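Local coordinates for uncharacterized protein (Neisseria gonorrhoeae, PDB 5V77) that is of unknown function but belongs to the NGO_1070-like family and folds as an antiparallel, all-beta structure without helices, at residues 82-86 against 87-91. Numbering follows the deposited sequence.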
ATOM      1  N   LEU A  82       1.471  -4.626  17.579  1.00 29.53           N
ATOM      2  CA  LEU A  82       1.818  -5.861  16.883  1.00 29.01           C
ATOM      3  C   LEU A  82       1.039  -7.008  17.509  1.00 32.21           C
ATOM      4  O   LEU A  82       1.109  -7.218  18.728  1.00 38.46           O
ATOM      5  CB  LEU A  82       3.325  -6.128  16.946  1.00 33.95           C
ATOM      6  CG  LEU A  82       3.829  -7.471  16.393  1.00 40.53           C
ATOM      7  CD1 LEU A  82       3.541  -7.620  14.912  1.00 36.47           C
ATOM      8  CD2 LEU A  82       5.315  -7.643  16.655  1.00 42.30           C
ATOM      9  N   TYR A  83       0.281  -7.725  16.683  1.00 32.64           N
ATOM     10  CA  TYR A  83      -0.522  -8.867  17.107  1.00 35.80           C
ATOM     11  C   TYR A  83       0.021 -10.124  16.446  1.00 40.75           C
ATOM     12  O   TYR A  83       0.262 -10.133  15.235  1.00 36.42           O
ATOM     13  CB  TYR A  83      -1.993  -8.693  16.718  1.00 40.42           C
ATOM     14  CG  TYR A  83      -2.658  -7.468  17.297  1.00 45.62           C
ATOM     15  CD1 TYR A  83      -3.474  -7.559  18.419  1.00 50.09           C
ATOM     16  CD2 TYR A  83      -2.474  -6.220  16.720  1.00 46.01           C
ATOM     17  CE1 TYR A  83      -4.088  -6.434  18.950  1.00 55.75           C
ATOM     18  CE2 TYR A  83      -3.080  -5.091  17.246  1.00 49.25           C
ATOM     19  CZ  TYR A  83      -3.882  -5.204  18.356  1.00 53.61           C
ATOM     20  OH  TYR A  83      -4.478  -4.076  18.864  1.00 59.86           O
ATOM     21  N   LYS A  84       0.192 -11.192  17.221  1.00 35.43           N
ATOM     22  CA  LYS A  84       0.690 -12.447  16.665  1.00 39.37           C
ATOM     23  C   LYS A  84      -0.374 -13.517  16.826  1.00 44.18           C
ATOM     24  O   LYS A  84      -0.770 -13.836  17.951  1.00 45.75           O
ATOM     25  CB  LYS A  84       1.997 -12.879  17.334  1.00 47.29           C
ATOM     26  CG  LYS A  84       2.680 -14.033  16.615  1.00 50.98           C
ATOM     27  CD  LYS A  84       4.037 -14.349  17.228  1.00 63.07           C
ATOM     28  CE  LYS A  84       4.835 -15.292  16.337  1.00 59.27           C
ATOM     29  NZ  LYS A  84       4.110 -16.565  16.087  1.00 58.44           N
ATOM     30  N   TYR A  85      -0.835 -14.066  15.706  1.00 39.72           N
ATOM     31  CA  TYR A  85      -1.796 -15.160  15.686  1.00 45.56           C
ATOM     32  C   TYR A  85      -1.077 -16.464  15.353  1.00 41.70           C
ATOM     33  O   TYR A  85       0.142 -16.500  15.176  1.00 38.79           O
ATOM     34  CB  TYR A  85      -2.911 -14.868  14.684  1.00 44.36           C
ATOM     35  CG  TYR A  85      -3.610 -13.560  14.958  1.00 49.17           C
ATOM     36  CD1 TYR A  85      -4.649 -13.486  15.880  1.00 56.77           C
ATOM     37  CD2 TYR A  85      -3.229 -12.400  14.309  1.00 41.77           C
ATOM     38  CE1 TYR A  85      -5.288 -12.292  16.139  1.00 56.75           C
ATOM     39  CE2 TYR A  85      -3.861 -11.200  14.562  1.00 45.97           C
ATOM     40  CZ  TYR A  85      -4.887 -11.153  15.477  1.00 57.55           C
ATOM     41  OH  TYR A  85      -5.518  -9.957  15.726  1.00 67.90           O
ATOM     42  N   GLN A  86      -1.843 -17.556  15.273  1.00 44.86           N
ATOM     43  CA  GLN A  86      -1.217 -18.862  15.096  1.00 45.39           C
ATOM     44  C   GLN A  86      -0.432 -18.936  13.795  1.00 41.46           C
ATOM     45  O   GLN A  86       0.670 -19.495  13.761  1.00 44.09           O
ATOM     46  CB  GLN A  86      -2.259 -19.979  15.139  1.00 54.24           C
ATOM     47  CG  GLN A  86      -1.629 -21.347  14.925  1.00 50.95           C
ATOM     48  CD  GLN A  86      -2.588 -22.494  15.166  1.00 61.92           C
ATOM     49  OE1 GLN A  86      -3.801 -22.356  14.991  1.00 58.34           O
ATOM     50  NE2 GLN A  86      -2.046 -23.636  15.572  1.00 59.13           N
ATOM     51  N   PHE A  87      -0.968 -18.365  12.715  1.00 41.99           N
ATOM     52  CA  PHE A  87      -0.354 -18.510  11.404  1.00 36.20           C
ATOM     53  C   PHE A  87       0.069 -17.207  10.749  1.00 33.58           C
ATOM     54  O   PHE A  87       0.613 -17.255   9.643  1.00 32.81           O
ATOM     55  CB  PHE A  87      -1.299 -19.238  10.446  1.00 37.33           C
ATOM     56  CG  PHE A  87      -1.576 -20.659  10.834  1.00 40.74           C
ATOM     57  CD1 PHE A  87      -0.579 -21.614  10.765  1.00 45.44           C
ATOM     58  CD2 PHE A  87      -2.838 -21.042  11.237  1.00 44.38           C
ATOM     59  CE1 PHE A  87      -0.833 -22.936  11.117  1.00 48.17           C
ATOM     60  CE2 PHE A  87      -3.100 -22.360  11.586  1.00 48.32           C
ATOM     61  CZ  PHE A  87      -2.094 -23.304  11.527  1.00 48.22           C
ATOM     62  N   TYR A  88      -0.165 -16.056  11.374  1.00 32.06           N
ATOM     63  CA  TYR A  88       0.196 -14.784  10.763  1.00 29.31           C
ATOM     64  C   TYR A  88       0.260 -13.725  11.854  1.00 30.36           C
ATOM     65  O   TYR A  88      -0.082 -13.978  13.014  1.00 33.16           O
ATOM     66  CB  TYR A  88      -0.805 -14.400   9.663  1.00 31.23           C
ATOM     67  CG  TYR A  88      -2.137 -13.920  10.199  1.00 34.44           C
ATOM     68  CD1 TYR A  88      -3.117 -14.816  10.592  1.00 41.71           C
ATOM     69  CD2 TYR A  88      -2.412 -12.559  10.295  1.00 35.94           C
ATOM     70  CE1 TYR A  88      -4.337 -14.376  11.082  1.00 48.11           C
ATOM     71  CE2 TYR A  88      -3.623 -12.106  10.790  1.00 38.40           C
ATOM     72  CZ  TYR A  88      -4.582 -13.018  11.178  1.00 46.82           C
ATOM     73  OH  TYR A  88      -5.788 -12.569  11.662  1.00 50.33           O
ATOM     74  N   SER A  89       0.694 -12.525  11.468  1.00 31.55           N
ATOM     75  CA  SER A  89       0.771 -11.401  12.390  1.00 31.49           C
ATOM     76  C   SER A  89       0.184 -10.159  11.727  1.00 28.35           C
ATOM     77  O   SER A  89       0.010 -10.104  10.509  1.00 28.14           O
ATOM     78  CB  SER A  89       2.221 -11.146  12.845  1.00 26.31           C
ATOM     79  OG  SER A  89       2.719 -12.255  13.591  1.00 31.41           O
ATOM     80  N   GLU A  90      -0.110  -9.151  12.549  1.00 28.95           N
ATOM     81  CA  GLU A  90      -0.716  -7.917  12.071  1.00 24.36           C
ATOM     82  C   GLU A  90      -0.111  -6.740  12.820  1.00 25.74           C
ATOM     83  O   GLU A  90       0.062  -6.807  14.039  1.00 30.58           O
ATOM     84  CB  GLU A  90      -2.241  -7.943  12.274  1.00 29.79           C
ATOM     85  CG  GLU A  90      -2.972  -6.734  11.692  1.00 30.96           C
ATOM     86  CD  GLU A  90      -4.460  -6.773  11.974  1.00 41.48           C
ATOM     87  OE1 GLU A  90      -4.905  -7.737  12.612  1.00 47.55           O
ATOM     88  OE2 GLU A  90      -5.184  -5.845  11.553  1.00 45.21           O
ATOM     89  N   ILE A  91       0.211  -5.663  12.097  1.00 26.87           N
ATOM     90  CA  ILE A  91       0.556  -4.399  12.738  1.00 27.32           C
ATOM     91  C   ILE A  91      -0.582  -3.422  12.497  1.00 26.25           C
ATOM     92  O   ILE A  91      -1.212  -3.432  11.432  1.00 27.00           O
ATOM     93  CB  ILE A  91       1.894  -3.805  12.256  1.00 28.72           C
ATOM     94  CG1 ILE A  91       1.974  -3.746  10.728  1.00 26.06           C
ATOM     95  CG2 ILE A  91       3.074  -4.572  12.845  1.00 27.22           C
ATOM     96  CD1 ILE A  91       3.132  -2.886  10.255  1.00 32.35           C
TER
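Tyr85 and Tyr88 stack their rings across the tight end of a beta hairpin, in which strand 75-84 turns back into strand 89-94 with Gln86 and Phe87 at the corners, their backbone angles close to those of a type I turn. Tyr85 N donates to Tyr88 O (2.8 Å), whereas Tyr88 N is buried without a partner. From CB outward, Tyr85 advances over Tyr88: CB offers a CH-pi contact to the face of the Tyr88 ring, Tyr85 CG lies near Tyr88 CZ, CD2 rests 3.5 Å from Tyr88 CZ, and CE2 reaches Tyr88 OH at 3.7 Å. The phenol tip, OH, ends 3.9 Å from Glu90 OE1, too far for a hydrogen bond. The result is an offset stack with planes 23° apart. Tyr88 joins it because its CG sits between the backbone N and the carbonyl carbon (chi1 74°), which brings the ring back beside Tyr85. Tyrosine suits both places, offering a flat ring face for stacking; the Tyr88 hydroxyl lies over the outer part of the Tyr85 ring. The Tyr85 ring also meets that of His8, from the expression tag, nearly parallel. At the exposed corner, Gln86 extends alongside Phe87: its CG sits 3.8 Å from the centroid of the Phe87 ring, and the amide stacks on the same ring. Farther along the hairpin, Tyr83 and Glu90 exchange two backbone hydrogen bonds, while beta-branched Ile91, on the buried face, touches Leu82 and packs toward strand 43-58. Beside these bonds, Glu90 O also lies at the edge of the Tyr83 ring, in its plane, 3.7 Å from Tyr83 CD2.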